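PDB 3V5C: mandelate racemase/muconate lactonizing protein from Paenibacillus sp., which probably catalyses the magnesium-dependent dehydration of galacturonate, as a sugar-acid dehydratase of the enolase superfamily. Local coordinates for residues 62-66 with 67-71; 264-267 with 268-272; 372-375 with 376-380. The protein carries 1 engineered substitution. All blocks are in the same frame, centred on the assembly; numbering follows the deposited sequence.

Contact 1 of 3, residues 62-66 with 67-71; sequences IHMTP and EWAED
The shortest polar bond here runs from Glu70 N to Pro66 O, 2.8 Å, bent to 150° at the hydrogen. It belongs to the first turn of helix 66-70, and the next bond back, from Ala69 N to Thr65 O, is straighter at 164°. Thr65 itself stays outside the helix and caps it. Its chi1 of 61° sets OG1 between the backbone N and the carbonyl carbon, facing the helix start, where OG1 takes the amide hydrogen of Trp68 at 3.1 Å. The same hydroxyl lies 3.5 Å from Trp68 CB, its side chain crossing that of Trp68 at about a right angle. Glu67 leans back along Pro66, the two side chains pointing the same way. A bend at chi2 carries OE1 to 3.6 Å from Pro66 CD, beside Thr65 CB. Just before the cap residue, the side chain of Met64 likewise crosses that of Trp68 roughly perpendicularly. Its CG approaches CE3 of that ring at 3.7 Å, and SD sits 4.6 Å from the centroid of the six-membered ring, well off the normal, in an oblique Met-aromatic contact. SD also reaches Ala69 CB, at 4.2 Å. Ile17 and Trp383 cover Met64 and Ala69 from the strands 14-30 and 383-386, while Gln94 and Leu95 of helix 92-107 meet the indole. A threonine N-cap, proline in the first helical turn and the apolar pair Met64 and Ala69, placed as in a hydrophobic staple, mark a capped helix start, here in the N-terminal capping domain of the enolase fold.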
loop_
_atom_site.group_PDB
_atom_site.type_symbol
_atom_site.label_atom_id
_atom_site.label_comp_id
_atom_site.label_asym_id
_atom_site.label_seq_id
_atom_site.Cartn_x
_atom_site.Cartn_y
_atom_site.Cartn_z
ATOM N N ILE A 62 -7.136 -13.252 1.496
ATOM C CA ILE A 62 -5.988 -14.152 1.484
ATOM C C ILE A 62 -6.103 -15.166 2.613
ATOM O O ILE A 62 -6.839 -14.950 3.583
ATOM C CB ILE A 62 -4.642 -13.393 1.549
ATOM C CG1 ILE A 62 -4.479 -12.680 2.890
ATOM C CG2 ILE A 62 -4.526 -12.417 0.360
ATOM C CD1 ILE A 62 -3.040 -12.196 3.173
ATOM N N HIS A 63 -5.387 -16.278 2.465
ATOM C CA HIS A 63 -5.331 -17.313 3.495
ATOM C C HIS A 63 -6.702 -17.925 3.777
ATOM O O HIS A 63 -6.990 -18.292 4.917
ATOM C CB HIS A 63 -4.770 -16.736 4.792
ATOM C CG HIS A 63 -3.335 -16.326 4.704
ATOM N ND1 HIS A 63 -2.670 -16.191 3.506
ATOM C CD2 HIS A 63 -2.434 -16.028 5.670
ATOM C CE1 HIS A 63 -1.422 -15.822 3.736
ATOM N NE2 HIS A 63 -1.253 -15.717 5.041
ATOM N N MET A 64 -7.558 -18.006 2.765
ATOM C CA MET A 64 -8.871 -18.626 2.954
ATOM C C MET A 64 -9.008 -19.853 2.072
ATOM O O MET A 64 -8.819 -19.768 0.864
ATOM C CB MET A 64 -9.998 -17.651 2.617
ATOM C CG MET A 64 -11.384 -18.232 2.849
ATOM S SD MET A 64 -12.685 -16.987 2.889
ATOM C CE MET A 64 -12.654 -16.366 1.204
ATOM N N THR A 65 -9.350 -20.988 2.678
ATOM C CA THR A 65 -9.669 -22.196 1.921
ATOM C C THR A 65 -11.176 -22.423 1.935
ATOM O O THR A 65 -11.881 -21.852 2.757
ATOM C CB THR A 65 -8.995 -23.427 2.535
ATOM O OG1 THR A 65 -9.473 -23.608 3.872
ATOM C CG2 THR A 65 -7.479 -23.226 2.567
ATOM N N PRO A 66 -11.682 -23.267 1.025
ATOM C CA PRO A 66 -13.116 -23.585 1.101
ATOM C C PRO A 66 -13.481 -24.175 2.459
ATOM O O PRO A 66 -14.569 -23.910 2.961
ATOM C CB PRO A 66 -13.292 -24.652 0.022
ATOM C CG PRO A 66 -12.209 -24.375 -0.958
ATOM C CD PRO A 66 -11.044 -23.853 -0.169
ATOM N N GLU A 67 -12.581 -24.958 3.043
ATOM C CA GLU A 67 -12.876 -25.636 4.303
ATOM C C GLU A 67 -12.967 -24.646 5.468
ATOM O O GLU A 67 -13.791 -24.806 6.372
ATOM C CB GLU A 67 -11.839 -26.731 4.573
ATOM C CG GLU A 67 -11.935 -27.933 3.616
ATOM C CD GLU A 67 -11.335 -27.679 2.229
ATOM O OE1 GLU A 67 -10.620 -26.671 2.035
ATOM O OE2 GLU A 67 -11.563 -28.510 1.324
ATOM N N TRP A 68 -12.144 -23.606 5.415
ATOM C CA TRP A 68 -12.224 -22.509 6.377
ATOM C C TRP A 68 -13.575 -21.815 6.216
ATOM O O TRP A 68 -14.287 -21.581 7.191
ATOM C CB TRP A 68 -11.084 -21.522 6.117
ATOM C CG TRP A 68 -10.948 -20.360 7.097
ATOM C CD1 TRP A 68 -10.074 -20.275 8.140
ATOM C CD2 TRP A 68 -11.662 -19.109 7.074
ATOM N NE1 TRP A 68 -10.213 -19.064 8.788
ATOM C CE2 TRP A 68 -11.180 -18.331 8.150
ATOM C CE3 TRP A 68 -12.665 -18.577 6.258
ATOM C CZ2 TRP A 68 -11.670 -17.057 8.431
ATOM C CZ3 TRP A 68 -13.147 -17.321 6.536
ATOM C CH2 TRP A 68 -12.662 -16.572 7.615
ATOM N N ALA A 69 -13.926 -21.485 4.974
ATOM C CA ALA A 69 -15.135 -20.731 4.717
ATOM C C ALA A 69 -16.374 -21.534 5.110
ATOM O O ALA A 69 -17.352 -20.980 5.602
ATOM C CB ALA A 69 -15.199 -20.324 3.258
ATOM N N GLU A 70 -16.337 -22.839 4.867
ATOM C CA GLU A 70 -17.478 -23.696 5.172
ATOM C C GLU A 70 -17.898 -23.498 6.626
ATOM O O GLU A 70 -19.087 -23.463 6.941
ATOM C CB GLU A 70 -17.115 -25.160 4.919
ATOM C CG GLU A 70 -18.287 -26.137 5.021
ATOM C CD GLU A 70 -18.603 -26.530 6.458
ATOM O OE1 GLU A 70 -17.678 -26.513 7.299
ATOM O OE2 GLU A 70 -19.777 -26.853 6.751
ATOM N N ASP A 71 -16.906 -23.330 7.497
ATOM C CA ASP A 71 -17.147 -23.172 8.925
ATOM C C ASP A 71 -17.698 -21.795 9.313
ATOM O O ASP A 71 -18.145 -21.595 10.439
ATOM C CB ASP A 71 -15.857 -23.446 9.700
ATOM C CG ASP A 71 -16.119 -23.758 11.154
ATOM O OD1 ASP A 71 -16.941 -24.661 11.421
ATOM O OD2 ASP A 71 -15.519 -23.089 12.024
#

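Contact 2 of 3, residues 264-267 with 268-272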
loop_
_atom_site.group_PDB
_atom_site.type_symbol
_atom_site.label_atom_id
_atom_site.label_comp_id
_atom_site.label_asym_id
_atom_site.label_seq_id
_atom_site.Cartn_x
_atom_site.Cartn_y
_atom_site.Cartn_z
ATOM N N GLY A 264 7.382 -6.541 4.798
ATOM C CA GLY A 264 7.888 -7.904 4.821
ATOM C C GLY A 264 8.010 -8.493 6.213
ATOM O O GLY A 264 7.255 -8.166 7.106
ATOM N N LEU A 265 8.997 -9.367 6.392
ATOM C CA LEU A 265 9.204 -10.027 7.674
ATOM C C LEU A 265 9.970 -9.064 8.573
ATOM O O LEU A 265 11.200 -9.106 8.648
ATOM C CB LEU A 265 9.997 -11.326 7.481
ATOM C CG LEU A 265 9.368 -12.347 6.534
ATOM C CD1 LEU A 265 10.296 -13.554 6.281
ATOM C CD2 LEU A 265 8.030 -12.775 7.101
ATOM N N ALA A 266 9.236 -8.186 9.244
ATOM C CA ALA A 266 9.847 -7.079 9.963
ATOM C C ALA A 266 10.360 -7.522 11.315
ATOM O O ALA A 266 9.897 -8.528 11.868
ATOM C CB ALA A 266 8.833 -5.962 10.141
ATOM N N SER A 267 11.306 -6.763 11.854
ATOM C CA SER A 267 11.728 -7.003 13.231
ATOM C C SER A 267 10.528 -6.879 14.158
ATOM O O SER A 267 9.755 -5.927 14.067
ATOM C CB SER A 267 12.758 -5.984 13.682
ATOM O OG SER A 267 12.825 -5.988 15.112
ATOM N N PRO A 268 10.376 -7.833 15.079
ATOM C CA PRO A 268 9.305 -7.742 16.079
ATOM C C PRO A 268 9.430 -6.524 16.983
ATOM O O PRO A 268 8.464 -6.212 17.689
ATOM C CB PRO A 268 9.503 -9.010 16.929
ATOM C CG PRO A 268 10.367 -9.894 16.133
ATOM C CD PRO A 268 11.227 -9.010 15.282
ATOM N N HIS A 269 10.596 -5.873 16.989
ATOM C CA HIS A 269 10.832 -4.717 17.855
ATOM C C HIS A 269 10.792 -3.381 17.117
ATOM O O HIS A 269 11.105 -2.337 17.696
ATOM C CB HIS A 269 12.181 -4.862 18.575
ATOM C CG HIS A 269 12.244 -6.048 19.486
ATOM N ND1 HIS A 269 13.427 -6.534 19.999
ATOM C CD2 HIS A 269 11.265 -6.837 19.986
ATOM C CE1 HIS A 269 13.174 -7.580 20.766
ATOM N NE2 HIS A 269 11.868 -7.786 20.773
ATOM N N LEU A 270 10.392 -3.411 15.845
ATOM C CA LEU A 270 10.439 -2.202 15.009
ATOM C C LEU A 270 9.660 -1.021 15.574
ATOM O O LEU A 270 10.146 0.097 15.574
ATOM C CB LEU A 270 9.984 -2.496 13.574
ATOM C CG LEU A 270 9.967 -1.293 12.622
ATOM C CD1 LEU A 270 11.366 -0.698 12.511
ATOM C CD2 LEU A 270 9.453 -1.689 11.227
ATOM N N ILE A 271 8.456 -1.280 16.074
ATOM C CA ILE A 271 7.652 -0.197 16.600
ATOM C C ILE A 271 8.301 0.387 17.842
ATOM O O ILE A 271 8.369 1.597 18.001
ATOM C CB ILE A 271 6.188 -0.627 16.814
ATOM C CG1 ILE A 271 5.521 -0.839 15.451
ATOM C CG2 ILE A 271 5.430 0.449 17.580
ATOM C CD1 ILE A 271 4.250 -1.664 15.519
ATOM N N GLU A 272 8.827 -0.477 18.709
ATOM C CA GLU A 272 9.597 -0.014 19.851
ATOM C C GLU A 272 10.753 0.909 19.404
ATOM O O GLU A 272 10.923 2.018 19.932
ATOM C CB GLU A 272 10.101 -1.216 20.657
ATOM C CG GLU A 272 10.913 -0.849 21.879
ATOM C CD GLU A 272 11.316 -2.062 22.707
ATOM O OE1 GLU A 272 10.834 -3.180 22.417
ATOM O OE2 GLU A 272 12.118 -1.891 23.654
#
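A chi1 of 162° turns the hydroxyl of Ser267 away from its own amide and forward along the chain, so that OG receives the hydrogen of His269 N at 2.9 Å. That bond, 156° at the hydrogen, closes an ST turn. The backbone makes a second closure over the same residues: Leu270 N donates to Ser267 O at 3.1 Å, completing a type I beta turn from Ser267 to Leu270. The amide of Leu270 comes from well above the carbonyl plane of Ser267, 63° out of it. Ser267 thus accepts once through its side chain and once through its carbonyl, and the two bonds fix the bend just before the helix. Pro268 fills the second position of the beta turn, where its ring-restricted phi suits the geometry, and His269 follows at the N-cap. Leu270 points back toward the preceding segment, with CB 3.5 Å from Ser267 O. Its CD2 only loosely meets Ala266 CB, 4.5 Å away. The turn also bears on the metal site at one remove. Ser267 N donates to OE1 of Glu238, a magnesium ligand together with Asp261, and the Ala266 side chain, about 6 Å from the ion, rests against the same glutamate. This is consistent with second-shell support for that carboxylate. In the barrel, the segment leads from strand 258-261 into the short helix 270-275, ahead of the parallel strand 281-282; Leu270 packs on Val279 and Tyr284, and Ile271 leans on Leu297 and Lys300 of helix 291-303.

Contact 3 of 3, residues 372-375 with 376-380; sequences ELVT and YLINR
Thr375 and Asn379 lie side by side, one turn apart, pointing the same way, and what joins them is a single backbone oxygen. Thr375 O accepts from Asn379 N at 3.0 Å and from Asn379 ND2 at 3.1 Å, the two donors arriving from opposite faces of the carbonyl plane. With chi1 at -86°, the asparagine side chain folds back along the helix instead of extending outward. The oxygen lies close to the plane of the amide, and the side-chain bond is nearly straight, 163° at the hydrogen, which fixes the rotation of the group. ND2 also passes Thr375 CG2 at 3.8 Å. The hydroxyl of Thr375 turns elsewhere: OG1 bonds to Asp371 O, a turn back, and to NH1 of Arg49. On the buried flank Val374 and Ile378 meet at a slant, CG1 of the valine 3.7 Å from CD1 of the isoleucine. The chi1 of -70° in Ile378 lays its CG1 branch close over Val374 O, at 3.1 Å, while the backbone amide of Ile378 approaches that oxygen nearly head-on. Residues 371-380 thus form an amphipathic alpha helix, whose inner face covers the antiparallel sheet of the N-terminal domain. Ile378 and Leu377 bear on Ala20 of strand 14-30, and Val374 and Ile378 on Arg49 of strand 42-52. Leu373 and Leu377 touch more loosely, CG to CD1 at 4.2 Å, and Leu377 CG nestles against Leu373 O at 3.4 Å. Tyr376, on the exposed flank, holds its ring with Leu373 O at the edge, near the ring plane, and its CB sits 3.5 Å from that oxygen.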
loop_
_atom_site.group_PDB
_atom_site.type_symbol
_atom_site.label_atom_id
_atom_site.label_comp_id
_atom_site.label_asym_id
_atom_site.label_seq_id
_atom_site.Cartn_x
_atom_site.Cartn_y
_atom_site.Cartn_z
ATOM N N GLU A 372 -20.703 -11.142 -13.410
ATOM C CA GLU A 372 -20.743 -12.310 -14.298
ATOM C C GLU A 372 -19.347 -12.864 -14.548
ATOM O O GLU A 372 -19.148 -14.068 -14.658
ATOM C CB GLU A 372 -21.405 -11.971 -15.636
ATOM C CG GLU A 372 -22.893 -11.782 -15.552
ATOM C CD GLU A 372 -23.283 -10.539 -14.787
ATOM O OE1 GLU A 372 -22.561 -9.518 -14.889
ATOM O OE2 GLU A 372 -24.309 -10.596 -14.079
ATOM N N LEU A 373 -18.377 -11.972 -14.657
ATOM C CA LEU A 373 -17.009 -12.413 -14.863
ATOM C C LEU A 373 -16.487 -13.089 -13.608
ATOM O O LEU A 373 -15.829 -14.131 -13.675
ATOM C CB LEU A 373 -16.114 -11.242 -15.243
ATOM C CG LEU A 373 -14.643 -11.628 -15.421
ATOM C CD1 LEU A 373 -14.440 -12.636 -16.554
ATOM C CD2 LEU A 373 -13.770 -10.402 -15.640
ATOM N N VAL A 374 -16.774 -12.503 -12.454
ATOM C CA VAL A 374 -16.330 -13.119 -11.216
ATOM C C VAL A 374 -16.969 -14.493 -11.055
ATOM O O VAL A 374 -16.309 -15.446 -10.659
ATOM C CB VAL A 374 -16.619 -12.216 -10.033
ATOM C CG1 VAL A 374 -16.287 -12.930 -8.743
ATOM C CG2 VAL A 374 -15.806 -10.942 -10.177
ATOM N N THR A 375 -18.257 -14.597 -11.372
ATOM C CA THR A 375 -18.935 -15.889 -11.298
ATOM C C THR A 375 -18.253 -16.936 -12.191
ATOM O O THR A 375 -18.019 -18.064 -11.769
ATOM C CB THR A 375 -20.418 -15.761 -11.647
ATOM O OG1 THR A 375 -21.068 -15.027 -10.605
ATOM C CG2 THR A 375 -21.062 -17.131 -11.747
ATOM N N TYR A 376 -17.914 -16.543 -13.412
ATOM C CA TYR A 376 -17.187 -17.432 -14.309
ATOM C C TYR A 376 -15.862 -17.901 -13.707
ATOM O O TYR A 376 -15.535 -19.085 -13.766
ATOM C CB TYR A 376 -16.935 -16.743 -15.655
ATOM C CG TYR A 376 -16.005 -17.525 -16.558
ATOM C CD1 TYR A 376 -16.455 -18.635 -17.252
ATOM C CD2 TYR A 376 -14.670 -17.164 -16.691
ATOM C CE1 TYR A 376 -15.612 -19.357 -18.081
ATOM C CE2 TYR A 376 -13.815 -17.874 -17.523
ATOM C CZ TYR A 376 -14.296 -18.973 -18.219
ATOM O OH TYR A 376 -13.455 -19.695 -19.043
ATOM N N LEU A 377 -15.101 -16.963 -13.145
ATOM C CA LEU A 377 -13.817 -17.289 -12.540
ATOM C C LEU A 377 -13.945 -18.171 -11.292
ATOM O O LEU A 377 -13.117 -19.053 -11.058
ATOM C CB LEU A 377 -13.064 -16.005 -12.195
ATOM C CG LEU A 377 -12.618 -15.243 -13.452
ATOM C CD1 LEU A 377 -11.959 -13.908 -13.100
ATOM C CD2 LEU A 377 -11.689 -16.085 -14.317
ATOM N N ILE A 378 -14.974 -17.923 -10.489
ATOM C CA ILE A 378 -15.244 -18.746 -9.312
ATOM C C ILE A 378 -15.469 -20.188 -9.769
ATOM O O ILE A 378 -14.896 -21.141 -9.234
ATOM C CB ILE A 378 -16.516 -18.254 -8.576
ATOM C CG1 ILE A 378 -16.257 -16.908 -7.899
ATOM C CG2 ILE A 378 -16.974 -19.280 -7.542
ATOM C CD1 ILE A 378 -17.548 -16.143 -7.503
ATOM N N ASN A 379 -16.294 -20.334 -10.794
ATOM C CA ASN A 379 -16.701 -21.652 -11.220
ATOM C C ASN A 379 -15.598 -22.403 -11.960
ATOM O O ASN A 379 -15.462 -23.618 -11.825
ATOM C CB ASN A 379 -17.992 -21.539 -12.025
ATOM C CG ASN A 379 -19.224 -21.554 -11.132
ATOM O OD1 ASN A 379 -19.826 -22.603 -10.924
ATOM N ND2 ASN A 379 -19.585 -20.403 -10.582
ATOM N N ARG A 380 -14.805 -21.670 -12.729
ATOM C CA ARG A 380 -13.734 -22.282 -13.494
ATOM C C ARG A 380 -12.579 -22.708 -12.599
ATOM O O ARG A 380 -12.162 -23.864 -12.615
ATOM C CB ARG A 380 -13.217 -21.311 -14.552
ATOM C CG ARG A 380 -12.124 -21.900 -15.417
ATOM C CD ARG A 380 -11.525 -20.831 -16.312
ATOM N NE ARG A 380 -10.974 -19.731 -15.529
ATOM C CZ ARG A 380 -9.686 -19.602 -15.232
ATOM N NH1 ARG A 380 -8.811 -20.503 -15.660
ATOM N NH2 ARG A 380 -9.270 -18.569 -14.517
#

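Contacts 1 and 3 are partly buried and serve the same part of the fold: each lays a short helix against the antiparallel sheet, sharing strand 14-30, with centres about 18 Å apart and no direct touch. Contact 2 is a surface turn in the barrel domain, about 28 Å from contact 1 and 39 Å from contact 3, centre to centre, and it alone lies beside the metal site. In contacts 1 and 2 a hydroxyl takes a backbone amide approaching a helix, as a true N-cap in contact 1 and an ST turn ahead of the helix in contact 2; only contact 1 adds sulfur-aromatic packing. Within the helix of contact 3, a side-chain amide supplements the repeating backbone bonds.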